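Long-range contacts in hypothetical protein BA_2335 (Bacillus anthracis, PDB 4H4N), which is of unknown function, a small all-beta protein of the BA_2335-like family: residues L19-F24 with Y57-R62; E29-V34 with R50-T55. One frame throughout, in Å; residues are numbered along the deposited sequence. Where two conformers were deposited one is given.

Interaction 1 (L19-F24 with Y57-R62); sequences LKVTFF and YETEVR. With SO4 (sulfate ion), chain F.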
ATOM      1  N   LEU A  19       4.184   2.886  -2.526  1.00  7.20           N
ATOM      2  CA  LEU A  19       2.874   2.295  -2.709  1.00  7.53           C
ATOM      3  C   LEU A  19       1.978   2.748  -1.563  1.00  7.72           C
ATOM      4  O   LEU A  19       2.330   2.593  -0.396  1.00  9.19           O
ATOM      5  CB  LEU A  19       2.963   0.781  -2.713  1.00  8.72           C
ATOM      6  CG  LEU A  19       1.682   0.063  -3.174  1.00 10.36           C
ATOM      7  CD1 LEU A  19       1.472   0.190  -4.676  1.00 12.75           C
ATOM      8  CD2 LEU A  19       1.692  -1.389  -2.730  1.00 12.85           C
ATOM      9  N   LYS A  20       0.822   3.302  -1.907  0.60  7.84           N
ATOM     10  CA  LYS A  20      -0.168   3.778  -0.947  0.60  8.35           C
ATOM     11  C   LYS A  20      -1.372   2.854  -1.009  0.60  7.87           C
ATOM     12  O   LYS A  20      -1.998   2.753  -2.059  0.60  8.87           O
ATOM     13  CB  LYS A  20      -0.578   5.210  -1.277  0.60  9.99           C
ATOM     14  CG  LYS A  20       0.574   6.221  -1.258  0.60 12.49           C
ATOM     15  CD  LYS A  20       0.068   7.652  -1.464  0.60 16.86           C
ATOM     16  CE  LYS A  20       1.157   8.695  -1.291  0.60 19.52           C
ATOM     17  NZ  LYS A  20       0.588  10.073  -1.218  0.60 21.86           N
ATOM     18  N   VAL A  21      -1.701   2.217   0.112  1.00  8.03           N
ATOM     19  CA  VAL A  21      -2.798   1.273   0.202  1.00  8.27           C
ATOM     20  C   VAL A  21      -3.911   1.935   1.012  1.00  7.99           C
ATOM     21  O   VAL A  21      -3.688   2.356   2.140  1.00  9.88           O
ATOM     22  CB  VAL A  21      -2.353  -0.030   0.899  1.00  9.49           C
ATOM     23  CG1 VAL A  21      -3.488  -1.038   0.932  1.00 10.85           C
ATOM     24  CG2 VAL A  21      -1.107  -0.617   0.221  1.00 11.23           C
ATOM     25  N   THR A  22      -5.091   2.049   0.419  1.00  7.71           N
ATOM     26  CA  THR A  22      -6.249   2.614   1.087  1.00  7.98           C
ATOM     27  C   THR A  22      -7.248   1.511   1.376  1.00  7.33           C
ATOM     28  O   THR A  22      -7.609   0.746   0.490  1.00  7.90           O
ATOM     29  CB  THR A  22      -6.905   3.695   0.212  1.00  9.09           C
ATOM     30  OG1 THR A  22      -5.944   4.701  -0.108  1.00 11.85           O
ATOM     31  CG2 THR A  22      -8.061   4.338   0.942  1.00 10.76           C
ATOM     32  N   PHE A  23      -7.686   1.438   2.625  1.00  7.22           N
ATOM     33  CA  PHE A  23      -8.693   0.483   3.067  1.00  7.53           C
ATOM     34  C   PHE A  23     -10.043   1.173   3.125  1.00  7.95           C
ATOM     35  O   PHE A  23     -10.154   2.287   3.646  1.00  9.15           O
ATOM     36  CB  PHE A  23      -8.331  -0.056   4.462  1.00  8.17           C
ATOM     37  CG  PHE A  23      -7.089  -0.914   4.461  1.00  8.40           C
ATOM     38  CD1 PHE A  23      -7.165  -2.251   4.137  1.00  9.50           C
ATOM     39  CD2 PHE A  23      -5.852  -0.399   4.763  1.00  9.66           C
ATOM     40  CE1 PHE A  23      -6.030  -3.062   4.132  1.00 10.65           C
ATOM     41  CE2 PHE A  23      -4.715  -1.200   4.750  1.00 11.35           C
ATOM     42  CZ  PHE A  23      -4.814  -2.528   4.437  1.00 11.04           C
ATOM     43  N   PHE A  24     -11.063   0.502   2.602  1.00  7.76           N
ATOM     44  CA  PHE A  24     -12.417   1.029   2.489  1.00  8.10           C
ATOM     45  C   PHE A  24     -13.402   0.150   3.219  1.00  7.90           C
ATOM     46  O   PHE A  24     -13.223  -1.059   3.330  1.00  8.54           O
ATOM     47  CB  PHE A  24     -12.851   1.082   1.009  1.00  8.87           C
ATOM     48  CG  PHE A  24     -12.052   2.036   0.160  1.00  8.98           C
ATOM     49  CD1 PHE A  24     -12.419   3.363   0.016  1.00 10.58           C
ATOM     50  CD2 PHE A  24     -10.897   1.611  -0.489  1.00  9.33           C
ATOM     51  CE1 PHE A  24     -11.676   4.226  -0.763  1.00 11.29           C
ATOM     52  CE2 PHE A  24     -10.167   2.481  -1.271  1.00 10.68           C
ATOM     53  CZ  PHE A  24     -10.568   3.783  -1.421  1.00 11.17           C
ATOM     54  N   TYR A  57      -9.494  -3.056  -0.379  1.00  8.02           N
ATOM     55  CA  TYR A  57      -8.431  -2.079  -0.456  1.00  7.75           C
ATOM     56  C   TYR A  57      -8.181  -1.743  -1.918  1.00  7.72           C
ATOM     57  O   TYR A  57      -8.531  -2.499  -2.821  1.00  8.70           O
ATOM     58  CB  TYR A  57      -7.136  -2.554   0.241  1.00  8.77           C
ATOM     59  CG  TYR A  57      -6.458  -3.712  -0.420  1.00  9.19           C
ATOM     60  CD1 TYR A  57      -5.646  -3.512  -1.522  1.00  9.94           C
ATOM     61  CD2 TYR A  57      -6.613  -4.995   0.042  1.00 11.67           C
ATOM     62  CE1 TYR A  57      -5.041  -4.564  -2.182  1.00 12.08           C
ATOM     63  CE2 TYR A  57      -5.988  -6.068  -0.599  1.00 13.18           C
ATOM     64  CZ  TYR A  57      -5.201  -5.841  -1.709  1.00 13.01           C
ATOM     65  OH  TYR A  57      -4.589  -6.908  -2.335  1.00 17.00           O
ATOM     66  N   GLU A  58      -7.560  -0.594  -2.126  1.00  7.44           N
ATOM     67  CA  GLU A  58      -7.045  -0.201  -3.438  1.00  8.01           C
ATOM     68  C   GLU A  58      -5.631   0.320  -3.238  1.00  8.12           C
ATOM     69  O   GLU A  58      -5.244   0.702  -2.142  1.00  9.44           O
ATOM     70  CB  GLU A  58      -7.905   0.874  -4.093  1.00  8.75           C
ATOM     71  CG  GLU A  58      -9.340   0.475  -4.298  1.00  9.58           C
ATOM     72  CD  GLU A  58      -9.591  -0.561  -5.389  1.00 11.06           C
ATOM     73  OE1 GLU A  58      -8.665  -0.974  -6.111  1.00 12.35           O
ATOM     74  OE2 GLU A  58     -10.769  -0.961  -5.515  1.00 13.81           O
ATOM     75  N   THR A  59      -4.854   0.327  -4.303  1.00  8.64           N
ATOM     76  CA  THR A  59      -3.485   0.781  -4.263  1.00  8.95           C
ATOM     77  C   THR A  59      -3.216   1.872  -5.280  1.00  8.37           C
ATOM     78  O   THR A  59      -3.841   1.943  -6.345  1.00  9.47           O
ATOM     79  CB  THR A  59      -2.498  -0.380  -4.498  1.00 10.63           C
ATOM     80  OG1 THR A  59      -2.667  -0.900  -5.814  1.00 14.13           O
ATOM     81  CG2 THR A  59      -2.703  -1.490  -3.505  1.00 12.25           C
ATOM     82  N   GLU A  60      -2.234   2.697  -4.952  1.00  8.39           N
ATOM     83  CA  GLU A  60      -1.714   3.747  -5.802  1.00  9.17           C
ATOM     84  C   GLU A  60      -0.200   3.713  -5.729  1.00  8.15           C
ATOM     85  O   GLU A  60       0.364   3.474  -4.673  1.00  9.91           O
ATOM     86  CB  GLU A  60      -2.150   5.145  -5.300  1.00 10.41           C
ATOM     87  CG  GLU A  60      -3.608   5.421  -5.422  1.00 11.28           C
ATOM     88  CD  GLU A  60      -3.995   6.670  -4.688  1.00 12.14           C
ATOM     89  OE1 GLU A  60      -3.972   6.641  -3.431  1.00 15.30           O
ATOM     90  OE2 GLU A  60      -4.381   7.670  -5.343  1.00 11.63           O
ATOM     91  N   VAL A  61       0.452   4.043  -6.835  1.00  8.67           N
ATOM     92  CA  VAL A  61       1.908   4.143  -6.895  1.00  9.17           C
ATOM     93  C   VAL A  61       2.293   5.591  -7.097  1.00  8.51           C
ATOM     94  O   VAL A  61       1.729   6.272  -7.956  1.00 10.23           O
ATOM     95  CB  VAL A  61       2.452   3.300  -8.064  1.00 10.78           C
ATOM     96  CG1 VAL A  61       3.964   3.513  -8.225  1.00 12.52           C
ATOM     97  CG2 VAL A  61       2.112   1.850  -7.899  1.00 13.12           C
ATOM     98  N   ARG A  62       3.261   6.057  -6.321  1.00  8.59           N
ATOM     99  CA  ARG A  62       3.815   7.379  -6.494  1.00  8.96           C
ATOM    100  C   ARG A  62       5.330   7.261  -6.610  1.00  8.64           C
ATOM    101  O   ARG A  62       5.915   6.286  -6.181  1.00  8.67           O
ATOM    102  CB  ARG A  62       3.400   8.275  -5.348  1.00 10.77           C
ATOM    103  CG  ARG A  62       1.870   8.408  -5.271  1.00 12.18           C
ATOM    104  CD  ARG A  62       1.196   8.990  -6.557  1.00 13.63           C
ATOM    105  NE  ARG A  62      -0.257   8.954  -6.426  1.00 13.77           N
ATOM    106  CZ  ARG A  62      -0.935   9.829  -5.700  1.00 14.83           C
ATOM    107  NH1 ARG A  62      -0.306  10.832  -5.109  1.00 18.59           N
ATOM    108  NH2 ARG A  62      -2.235   9.736  -5.565  1.00 16.28           N
TER
HETATM  109  S   SO4 F 105      -2.655  11.821  -2.628  0.50 32.14           S
HETATM  110  O1  SO4 F 105      -1.836  12.820  -3.304  0.50 32.27           O
HETATM  111  O2  SO4 F 105      -1.781  10.973  -1.828  0.50 31.78           O
HETATM  112  O3  SO4 F 105      -3.386  11.012  -3.597  0.50 31.97           O
HETATM  113  O4  SO4 F 105      -3.607  12.502  -1.754  0.50 32.37           O
HETATM  114  O   HOH W   1      -4.345   4.199  -2.184  1.00 16.42           O
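K20 and R62 reach out from neighbouring antiparallel strands and close on one sulfate, probably from the crystallisation liquor. K20 arrives as an extended chain whose NZ holds sulfate O2 at 2.6 Å. R62 bends at chi2 (-59°) and crosses K20 at about a right angle, offering the edge of its guanidinium: NH1 points to O1 in the group's plane, almost straight at 176°, and NH2 to O3. The same NH2 makes a salt bridge to OE2 of E60, 3.0 Å away, which it meets from above the carboxylate plane. The other carboxylate oxygen, OE1, takes a bond from a water that also donates to K20 O and is bonded to T22 OG1, itself also a partner of N33 OD1. Next along this face, F24 lays CE2 against CG of E58 (3.7 Å), the side chains crossing at about a right angle, ring and carboxylate planes 64° apart; E58 OE2 pairs with K56. L19, V21, F23, Y57, T59 and V61 line the other face. L19 CD1 meets V61 CG2 at 3.7 Å, V21 and T59 lie side by side, and Y57 CB touches both V21 CG1 and F23 CD1. Backbone bonds at K20–E60 and T22–E58 fix the register. The contact is amphipathic: one face mainly apolar, the other carrying charges that a bound anion and a carboxylate probably help to balance.

Interaction 2 (E29-V34 with R50-T55); sequences EVITNV and RYPNYT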
ATOM      1  N   GLU A  29     -16.344   4.306   2.250  1.00  9.91           N
ATOM      2  CA  GLU A  29     -15.626   5.276   3.040  1.00 10.26           C
ATOM      3  C   GLU A  29     -14.202   4.818   3.285  1.00  9.40           C
ATOM      4  O   GLU A  29     -13.941   3.624   3.399  1.00  9.70           O
ATOM      5  CB  GLU A  29     -16.353   5.505   4.380  1.00 11.35           C
ATOM      6  CG  GLU A  29     -16.175   4.438   5.487  1.00 12.33           C
ATOM      7  CD  GLU A  29     -17.007   3.154   5.382  1.00 11.79           C
ATOM      8  OE1 GLU A  29     -17.556   2.836   4.332  1.00 11.42           O
ATOM      9  OE2 GLU A  29     -17.094   2.434   6.400  1.00 14.57           O
ATOM     10  N   VAL A  30     -13.280   5.771   3.363  1.00  9.81           N
ATOM     11  CA  VAL A  30     -11.903   5.472   3.685  1.00 10.21           C
ATOM     12  C   VAL A  30     -11.780   5.205   5.175  1.00 10.37           C
ATOM     13  O   VAL A  30     -12.200   6.020   6.001  1.00 12.68           O
ATOM     14  CB  VAL A  30     -10.986   6.632   3.302  1.00 11.35           C
ATOM     15  CG1 VAL A  30      -9.569   6.362   3.793  1.00 13.21           C
ATOM     16  CG2 VAL A  30     -11.009   6.848   1.823  1.00 12.63           C
ATOM     17  N   ILE A  31     -11.250   4.040   5.521  1.00  9.74           N
ATOM     18  CA  ILE A  31     -10.989   3.672   6.907  1.00 10.60           C
ATOM     19  C   ILE A  31      -9.610   4.198   7.311  1.00 10.56           C
ATOM     20  O   ILE A  31      -9.480   4.903   8.302  1.00 12.30           O
ATOM     21  CB  ILE A  31     -11.064   2.160   7.118  1.00 10.97           C
ATOM     22  CG1 ILE A  31     -12.432   1.617   6.698  1.00 11.65           C
ATOM     23  CG2 ILE A  31     -10.779   1.799   8.564  1.00 12.64           C
ATOM     24  CD1 ILE A  31     -12.451   0.118   6.563  1.00 13.38           C
ATOM     25  N   THR A  32      -8.579   3.827   6.556  1.00 10.29           N
ATOM     26  CA  THR A  32      -7.228   4.297   6.811  1.00 10.44           C
ATOM     27  C   THR A  32      -6.387   4.038   5.586  1.00  9.86           C
ATOM     28  O   THR A  32      -6.835   3.446   4.608  1.00  9.86           O
ATOM     29  CB  THR A  32      -6.589   3.641   8.047  1.00 11.72           C
ATOM     30  OG1 THR A  32      -5.482   4.422   8.497  1.00 13.21           O
ATOM     31  CG2 THR A  32      -6.146   2.226   7.793  1.00 12.92           C
ATOM     32  N   ASN A  33      -5.161   4.523   5.658  1.00 10.55           N
ATOM     33  CA  ASN A  33      -4.181   4.367   4.633  1.00 11.42           C
ATOM     34  C   ASN A  33      -2.889   3.870   5.248  1.00 10.41           C
ATOM     35  O   ASN A  33      -2.556   4.221   6.376  1.00 11.70           O
ATOM     36  CB  ASN A  33      -3.899   5.752   4.053  1.00 14.92           C
ATOM     37  CG  ASN A  33      -5.153   6.464   3.607  1.00 18.31           C
ATOM     38  OD1 ASN A  33      -5.634   6.230   2.522  1.00 22.42           O
ATOM     39  ND2 ASN A  33      -5.682   7.345   4.444  1.00 22.16           N
ATOM     40  N   VAL A  34      -2.160   3.058   4.495  1.00  9.43           N
ATOM     41  CA  VAL A  34      -0.812   2.676   4.859  1.00  9.45           C
ATOM     42  C   VAL A  34       0.067   2.868   3.623  1.00  8.66           C
ATOM     43  O   VAL A  34      -0.441   2.964   2.499  1.00 10.08           O
ATOM     44  CB  VAL A  34      -0.710   1.247   5.412  1.00 10.61           C
ATOM     45  CG1 VAL A  34      -1.593   1.084   6.652  1.00 12.86           C
ATOM     46  CG2 VAL A  34      -1.044   0.245   4.400  1.00 12.02           C
ATOM     47  N   ARG A  50      -0.651  -5.413  10.002  1.00 12.70           N
ATOM     48  CA  ARG A  50      -1.562  -4.696  10.880  1.00 12.02           C
ATOM     49  C   ARG A  50      -2.441  -3.831  10.010  1.00 11.37           C
ATOM     50  O   ARG A  50      -1.964  -3.044   9.202  1.00 11.77           O
ATOM     51  CB  ARG A  50      -0.779  -3.847  11.884  1.00 12.89           C
ATOM     52  CG  ARG A  50       0.135  -4.697  12.783  1.00 14.75           C
ATOM     53  CD  ARG A  50       0.821  -3.923  13.882  1.00 15.98           C
ATOM     54  NE  ARG A  50      -0.135  -3.379  14.826  1.00 16.01           N
ATOM     55  CZ  ARG A  50       0.197  -2.645  15.893  1.00 14.61           C
ATOM     56  NH1 ARG A  50       1.465  -2.356  16.136  1.00 15.92           N
ATOM     57  NH2 ARG A  50      -0.738  -2.174  16.700  1.00 14.71           N
ATOM     58  N   TYR A  51      -3.735  -3.979  10.190  1.00 11.63           N
ATOM     59  CA  TYR A  51      -4.694  -3.240   9.419  1.00 12.29           C
ATOM     60  C   TYR A  51      -6.039  -3.403  10.093  1.00 13.03           C
ATOM     61  O   TYR A  51      -6.295  -4.408  10.747  1.00 12.98           O
ATOM     62  CB  TYR A  51      -4.742  -3.715   7.950  1.00 12.80           C
ATOM     63  CG  TYR A  51      -4.882  -5.193   7.756  1.00 12.23           C
ATOM     64  CD1 TYR A  51      -6.134  -5.810   7.757  1.00 12.97           C
ATOM     65  CD2 TYR A  51      -3.766  -5.988   7.516  1.00 12.51           C
ATOM     66  CE1 TYR A  51      -6.258  -7.170   7.561  1.00 13.44           C
ATOM     67  CE2 TYR A  51      -3.886  -7.364   7.322  1.00 13.18           C
ATOM     68  CZ  TYR A  51      -5.143  -7.938   7.329  1.00 13.46           C
ATOM     69  OH  TYR A  51      -5.300  -9.286   7.106  1.00 15.63           O
ATOM     70  N   PRO A  52      -6.925  -2.429   9.907  1.00 14.16           N
ATOM     71  CA  PRO A  52      -8.247  -2.544  10.485  1.00 14.73           C
ATOM     72  C   PRO A  52      -9.104  -3.517   9.701  1.00 14.28           C
ATOM     73  O   PRO A  52      -8.780  -3.875   8.570  1.00 14.52           O
ATOM     74  CB  PRO A  52      -8.816  -1.132  10.307  1.00 16.04           C
ATOM     75  CG  PRO A  52      -8.139  -0.609   9.115  1.00 15.94           C
ATOM     76  CD  PRO A  52      -6.758  -1.156   9.176  1.00 14.72           C
ATOM     77  N   ASN A  53     -10.200  -3.940  10.306  1.00 14.88           N
ATOM     78  CA  ASN A  53     -11.191  -4.693   9.566  1.00 14.70           C
ATOM     79  C   ASN A  53     -11.578  -3.831   8.369  1.00 13.66           C
ATOM     80  O   ASN A  53     -11.702  -2.618   8.492  1.00 14.33           O
ATOM     81  CB  ASN A  53     -12.402  -5.019  10.429  1.00 16.27           C
ATOM     82  CG  ASN A  53     -12.089  -6.024  11.521  1.00 20.25           C
ATOM     83  OD1 ASN A  53     -11.113  -6.770  11.437  1.00 24.28           O
ATOM     84  ND2 ASN A  53     -12.930  -6.062  12.542  1.00 24.43           N
ATOM     85  N   TYR A  54     -11.715  -4.451   7.206  1.00 12.30           N
ATOM     86  CA  TYR A  54     -11.949  -3.717   5.962  1.00 11.40           C
ATOM     87  C   TYR A  54     -12.818  -4.519   5.017  1.00 10.32           C
ATOM     88  O   TYR A  54     -12.942  -5.728   5.135  1.00 11.77           O
ATOM     89  CB  TYR A  54     -10.600  -3.374   5.270  1.00 11.40           C
ATOM     90  CG  TYR A  54      -9.898  -4.564   4.658  1.00 11.69           C
ATOM     91  CD1 TYR A  54      -9.086  -5.383   5.417  1.00 13.70           C
ATOM     92  CD2 TYR A  54     -10.080  -4.884   3.323  1.00 12.00           C
ATOM     93  CE1 TYR A  54      -8.465  -6.479   4.857  1.00 14.66           C
ATOM     94  CE2 TYR A  54      -9.458  -5.980   2.751  1.00 13.70           C
ATOM     95  CZ  TYR A  54      -8.660  -6.776   3.516  1.00 14.58           C
ATOM     96  OH  TYR A  54      -8.059  -7.874   2.941  1.00 18.32           O
ATOM     97  N   THR A  55     -13.405  -3.818   4.058  1.00  9.23           N
ATOM     98  CA  THR A  55     -14.197  -4.427   3.016  1.00  9.45           C
ATOM     99  C   THR A  55     -13.380  -4.656   1.739  1.00  8.97           C
ATOM    100  O   THR A  55     -13.450  -5.738   1.147  1.00 10.27           O
ATOM    101  CB  THR A  55     -15.448  -3.584   2.761  1.00  9.94           C
ATOM    102  OG1 THR A  55     -16.210  -3.496   3.984  1.00 11.35           O
ATOM    103  CG2 THR A  55     -16.282  -4.169   1.676  1.00 11.31           C
TER
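I31 and T32 press their methyl groups on the ring of P52, one residue reaching CG and CB, the other CG and CD. In I31 the two branches divide the work. The I31 side chain and the proline ring run past each other in opposite directions, and CG2, anti to the backbone N, touches P52 CG at 3.6 Å. The longer branch, with CG1 beside the backbone N (chi1 -58°) and CD1 stretched out by chi2 of 166°, passes on, and CD1 lies 3.4 Å from N53 O and 3.9 Å from Y54 CA. T32 turns OG1 anti to its own N (chi1 -161°), which places CG2 between N and the carbonyl carbon and brings it obliquely to P52 CD at 3.7 Å. Y54 contributes its CB to the far end of I31; its ring turns from I31, with P52 O in plane at the ring edge. N53 meets I31 through its backbone, its side chain pointing away. The contact lies at the surface and is mostly apolar, N53 O being the one carbonyl against I31 CD1. I31 and T32 form a classic beta bulge opposite F23 in outer strand 30-38, which turns both side chains to the loop between strands 44-48 and 56-63.

Interactions 1 and 2 have centres about 10 Å apart and both reach one three-stranded antiparallel sheet, ordered 30-38, 17-24, 56-63. Interaction 1 joins the central strand to the outermost strand 56-63; interaction 2 sits at the other outermost strand, 30-38, where the loop 50-55 packs against it. Along the chain interaction 2 is nested within the loop closed by interaction 1. Backbone bonds couple them: F23 O meets I31 N, and V34 O meets V21 N, each at 2.8 Å, while F23 and Y54 stack edge-to-face. Loop 50-55 leads directly into strand 56-63, and so links both edges of the sheet across F23 in this small helix-free protein.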